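Local coordinates for protein Phospholipase/Carboxylesterase (Haliangium ochraceum, PDB 4Q82) that probably hydrolyses carboxylic esters, perhaps of phospholipids, as a serine hydrolase of the alpha/beta-hydrolase fold, at residues F213-V221 against G252-Y260. Numbering follows the deposited sequence.
Sequences FHGDADPTV and GHDSWSRTY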
loop_
_atom_site.group_PDB
_atom_site.type_symbol
_atom_site.label_atom_id
_atom_site.label_comp_id
_atom_site.label_asym_id
_atom_site.label_seq_id
_atom_site.Cartn_x
_atom_site.Cartn_y
_atom_site.Cartn_z
ATOM N N PHE A 213 -3.004 9.162 6.156
ATOM C CA PHE A 213 -2.066 10.310 6.158
ATOM C C PHE A 213 -2.533 11.345 5.163
ATOM O O PHE A 213 -2.941 10.968 4.052
ATOM C CB PHE A 213 -0.650 9.906 5.725
ATOM C CG PHE A 213 0.091 9.079 6.720
ATOM C CD1 PHE A 213 -0.163 7.716 6.844
ATOM C CD2 PHE A 213 1.060 9.670 7.516
ATOM C CE1 PHE A 213 0.542 6.926 7.779
ATOM C CE2 PHE A 213 1.783 8.898 8.473
ATOM C CZ PHE A 213 1.524 7.531 8.590
ATOM N N HIS A 214 -2.411 12.641 5.489
ATOM C CA HIS A 214 -2.792 13.651 4.482
ATOM C C HIS A 214 -2.099 14.966 4.848
ATOM O O HIS A 214 -1.924 15.251 6.036
ATOM C CB HIS A 214 -4.314 13.851 4.434
ATOM C CG HIS A 214 -4.878 14.022 3.039
ATOM N ND1 HIS A 214 -5.775 13.118 2.509
ATOM C CD2 HIS A 214 -4.690 14.972 2.080
ATOM C CE1 HIS A 214 -6.111 13.493 1.282
ATOM N NE2 HIS A 214 -5.470 14.615 0.997
ATOM N N GLY A 215 -1.712 15.768 3.848
ATOM C CA GLY A 215 -1.239 17.112 4.146
ATOM C C GLY A 215 -2.456 18.041 4.186
ATOM O O GLY A 215 -3.348 17.940 3.331
ATOM N N ASP A 216 -2.527 18.959 5.150
ATOM C CA ASP A 216 -3.786 19.720 5.240
ATOM C C ASP A 216 -3.864 20.882 4.265
ATOM O O ASP A 216 -4.871 21.611 4.251
ATOM C CB ASP A 216 -4.044 20.206 6.677
ATOM C CG ASP A 216 -3.104 21.327 7.134
ATOM O OD1 ASP A 216 -2.291 21.863 6.356
ATOM O OD2 ASP A 216 -3.232 21.692 8.316
ATOM N N ALA A 217 -2.829 21.059 3.454
ATOM C CA ALA A 217 -2.868 22.083 2.402
ATOM C C ALA A 217 -2.913 21.467 1.016
ATOM O O ALA A 217 -2.600 22.122 0.019
ATOM C CB ALA A 217 -1.678 23.003 2.507
ATOM N N ASP A 218 -3.310 20.210 0.950
ATOM C CA ASP A 218 -3.373 19.482 -0.322
ATOM C C ASP A 218 -4.383 20.146 -1.278
ATOM O O ASP A 218 -5.570 20.187 -0.969
ATOM C CB ASP A 218 -3.770 18.033 -0.019
ATOM C CG ASP A 218 -3.577 17.111 -1.201
ATOM O OD1 ASP A 218 -3.694 17.550 -2.358
ATOM O OD2 ASP A 218 -3.343 15.920 -0.976
ATOM N N PRO A 219 -3.918 20.675 -2.427
ATOM C CA PRO A 219 -4.809 21.356 -3.374
ATOM C C PRO A 219 -5.308 20.398 -4.443
ATOM O O PRO A 219 -5.963 20.817 -5.413
ATOM C CB PRO A 219 -3.895 22.407 -4.004
ATOM C CG PRO A 219 -2.590 21.618 -4.175
ATOM C CD PRO A 219 -2.529 20.664 -2.928
ATOM N N THR A 220 -4.982 19.126 -4.297
ATOM C CA THR A 220 -5.244 18.177 -5.370
ATOM C C THR A 220 -6.264 17.116 -4.913
ATOM O O THR A 220 -7.285 16.904 -5.568
ATOM C CB THR A 220 -3.921 17.561 -5.833
ATOM O OG1 THR A 220 -3.150 18.570 -6.522
ATOM C CG2 THR A 220 -4.170 16.442 -6.756
ATOM N N VAL A 221 -5.983 16.451 -3.796
ATOM C CA VAL A 221 -6.985 15.616 -3.128
ATOM C C VAL A 221 -7.333 16.288 -1.793
ATOM O O VAL A 221 -6.464 16.431 -0.926
ATOM C CB VAL A 221 -6.470 14.189 -2.874
ATOM C CG1 VAL A 221 -7.530 13.364 -2.144
ATOM C CG2 VAL A 221 -6.135 13.502 -4.216
ATOM N N GLY A 252 1.406 20.085 1.232
ATOM C CA GLY A 252 0.556 19.935 0.052
ATOM C C GLY A 252 0.301 18.484 -0.315
ATOM O O GLY A 252 0.168 17.630 0.574
ATOM N N HIS A 253 0.221 18.200 -1.626
ATOM C CA HIS A 253 -0.244 16.892 -2.049
ATOM C C HIS A 253 0.781 15.802 -1.712
ATOM O O HIS A 253 0.386 14.693 -1.363
ATOM C CB HIS A 253 -0.581 16.867 -3.560
ATOM C CG HIS A 253 -1.234 15.591 -4.017
ATOM N ND1 HIS A 253 -2.187 14.924 -3.264
ATOM C CD2 HIS A 253 -1.084 14.870 -5.155
ATOM C CE1 HIS A 253 -2.579 13.841 -3.915
ATOM N NE2 HIS A 253 -1.921 13.782 -5.060
ATOM N N ASP A 254 2.081 16.098 -1.813
ATOM C CA ASP A 254 3.052 15.050 -1.457
ATOM C C ASP A 254 3.190 14.886 0.058
ATOM O O ASP A 254 4.066 15.467 0.708
ATOM C CB ASP A 254 4.440 15.310 -2.056
ATOM C CG ASP A 254 5.449 14.210 -1.658
ATOM O OD1 ASP A 254 5.101 13.260 -0.900
ATOM O OD2 ASP A 254 6.602 14.292 -2.093
ATOM N N SER A 255 2.332 14.044 0.598
ATOM C CA SER A 255 2.417 13.655 1.983
ATOM C C SER A 255 2.994 12.236 2.060
ATOM O O SER A 255 3.083 11.679 3.152
ATOM C CB SER A 255 1.028 13.716 2.632
ATOM O OG SER A 255 0.035 13.157 1.764
ATOM N N TRP A 256 3.340 11.628 0.911
ATOM C CA TRP A 256 3.870 10.261 0.927
ATOM C C TRP A 256 5.392 10.148 1.126
ATOM O O TRP A 256 5.864 9.186 1.758
ATOM C CB TRP A 256 3.495 9.509 -0.381
ATOM C CG TRP A 256 3.834 10.294 -1.652
ATOM C CD1 TRP A 256 5.041 10.355 -2.299
ATOM C CD2 TRP A 256 2.935 11.120 -2.391
ATOM N NE1 TRP A 256 4.942 11.172 -3.430
ATOM C CE2 TRP A 256 3.655 11.653 -3.497
ATOM C CE3 TRP A 256 1.579 11.467 -2.223
ATOM C CZ2 TRP A 256 3.070 12.519 -4.421
ATOM C CZ3 TRP A 256 0.993 12.322 -3.161
ATOM C CH2 TRP A 256 1.739 12.829 -4.246
ATOM N N SER A 257 6.163 11.089 0.577
ATOM C CA SER A 257 7.620 10.963 0.671
ATOM C C SER A 257 8.044 10.892 2.144
ATOM O O SER A 257 8.759 9.964 2.548
ATOM C CB SER A 257 8.329 12.117 -0.038
ATOM O OG SER A 257 8.005 12.123 -1.429
ATOM N N ARG A 258 7.552 11.822 2.956
ATOM C CA ARG A 258 7.963 11.877 4.366
ATOM C C ARG A 258 7.377 10.723 5.154
ATOM O O ARG A 258 7.864 10.388 6.236
ATOM C CB ARG A 258 7.547 13.198 5.020
ATOM C CG ARG A 258 6.062 13.354 5.249
ATOM C CD ARG A 258 5.793 14.816 5.679
ATOM N NE ARG A 258 6.069 15.715 4.555
ATOM C CZ ARG A 258 6.375 17.007 4.679
ATOM N NH1 ARG A 258 6.458 17.565 5.889
ATOM N NH2 ARG A 258 6.605 17.736 3.592
ATOM N N THR A 259 6.357 10.080 4.590
ATOM C CA THR A 259 5.741 8.928 5.249
ATOM C C THR A 259 6.536 7.656 4.956
ATOM O O THR A 259 7.006 6.988 5.882
ATOM C CB THR A 259 4.277 8.760 4.788
ATOM O OG1 THR A 259 3.532 9.947 5.111
ATOM C CG2 THR A 259 3.613 7.543 5.493
ATOM N N TYR A 260 6.709 7.324 3.676
ATOM C CA TYR A 260 7.390 6.062 3.343
ATOM C C TYR A 260 8.890 6.096 3.665
ATOM O O TYR A 260 9.503 5.042 3.931
ATOM C CB TYR A 260 7.208 5.715 1.870
ATOM C CG TYR A 260 5.830 5.250 1.477
ATOM C CD1 TYR A 260 5.298 4.034 1.971
ATOM C CD2 TYR A 260 5.071 5.995 0.564
ATOM C CE1 TYR A 260 4.040 3.607 1.582
ATOM C CE2 TYR A 260 3.819 5.565 0.161
ATOM C CZ TYR A 260 3.317 4.380 0.682
ATOM O OH TYR A 260 2.074 3.964 0.269
HETATM O O HOH W 1 -1.459 15.394 1.016
#
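Asp-218 and His-253 join two loops by a His-carboxylate hydrogen bond at the C-terminal ends of the parallel strands of an alpha/beta-hydrolase fold, one loop following strand 210-215, the other following strand 243-248. The pair sits where this fold carries the acid and histidine of its catalytic triad, and consistent with that role His-253 NE2 is hydrogen-bonded to OG of the sulfonylated serine at position 165. On its other side the imidazole donates its ND1 N-H to Asp-218 OD2 at 2.8 Å, an almost straight bond (169°) that lies near the ring plane and meets the carboxylate on its syn side. With CG of Asp-218 anti to the backbone N (chi1 -167°), the carboxylate runs alongside His-253. Its OD1 closes an Asx turn, accepting from Thr-220 N at 2.8 Å and also from Val-221 N, which limits rotation of the acid. An alanine here would probably leave ND1 of His-253 and the backbone N of Thr-220 and Val-221 without their acceptors, the imidazole less firmly oriented. The imidazole is sandwiched as well: Thr-220 CG2 lies over one face, 3.9 Å from the ring centroid, and Trp-256 CZ3 over the opposite one. Behind the acid, a water linked to Asp-218 OD2, Gly-215 N, Gly-252 O and Ser-255 OG ties both loops to the strand end. Farther back, beside Ile-190 and Ile-268, the contact becomes a CH-pi packing, with Thr-259 CG2 over the Phe-213 face, 3.6 Å from the ring centroid and only 7° off the ring normal, while Thr-259 OG1 donates to Ser-255 O at 2.7 Å.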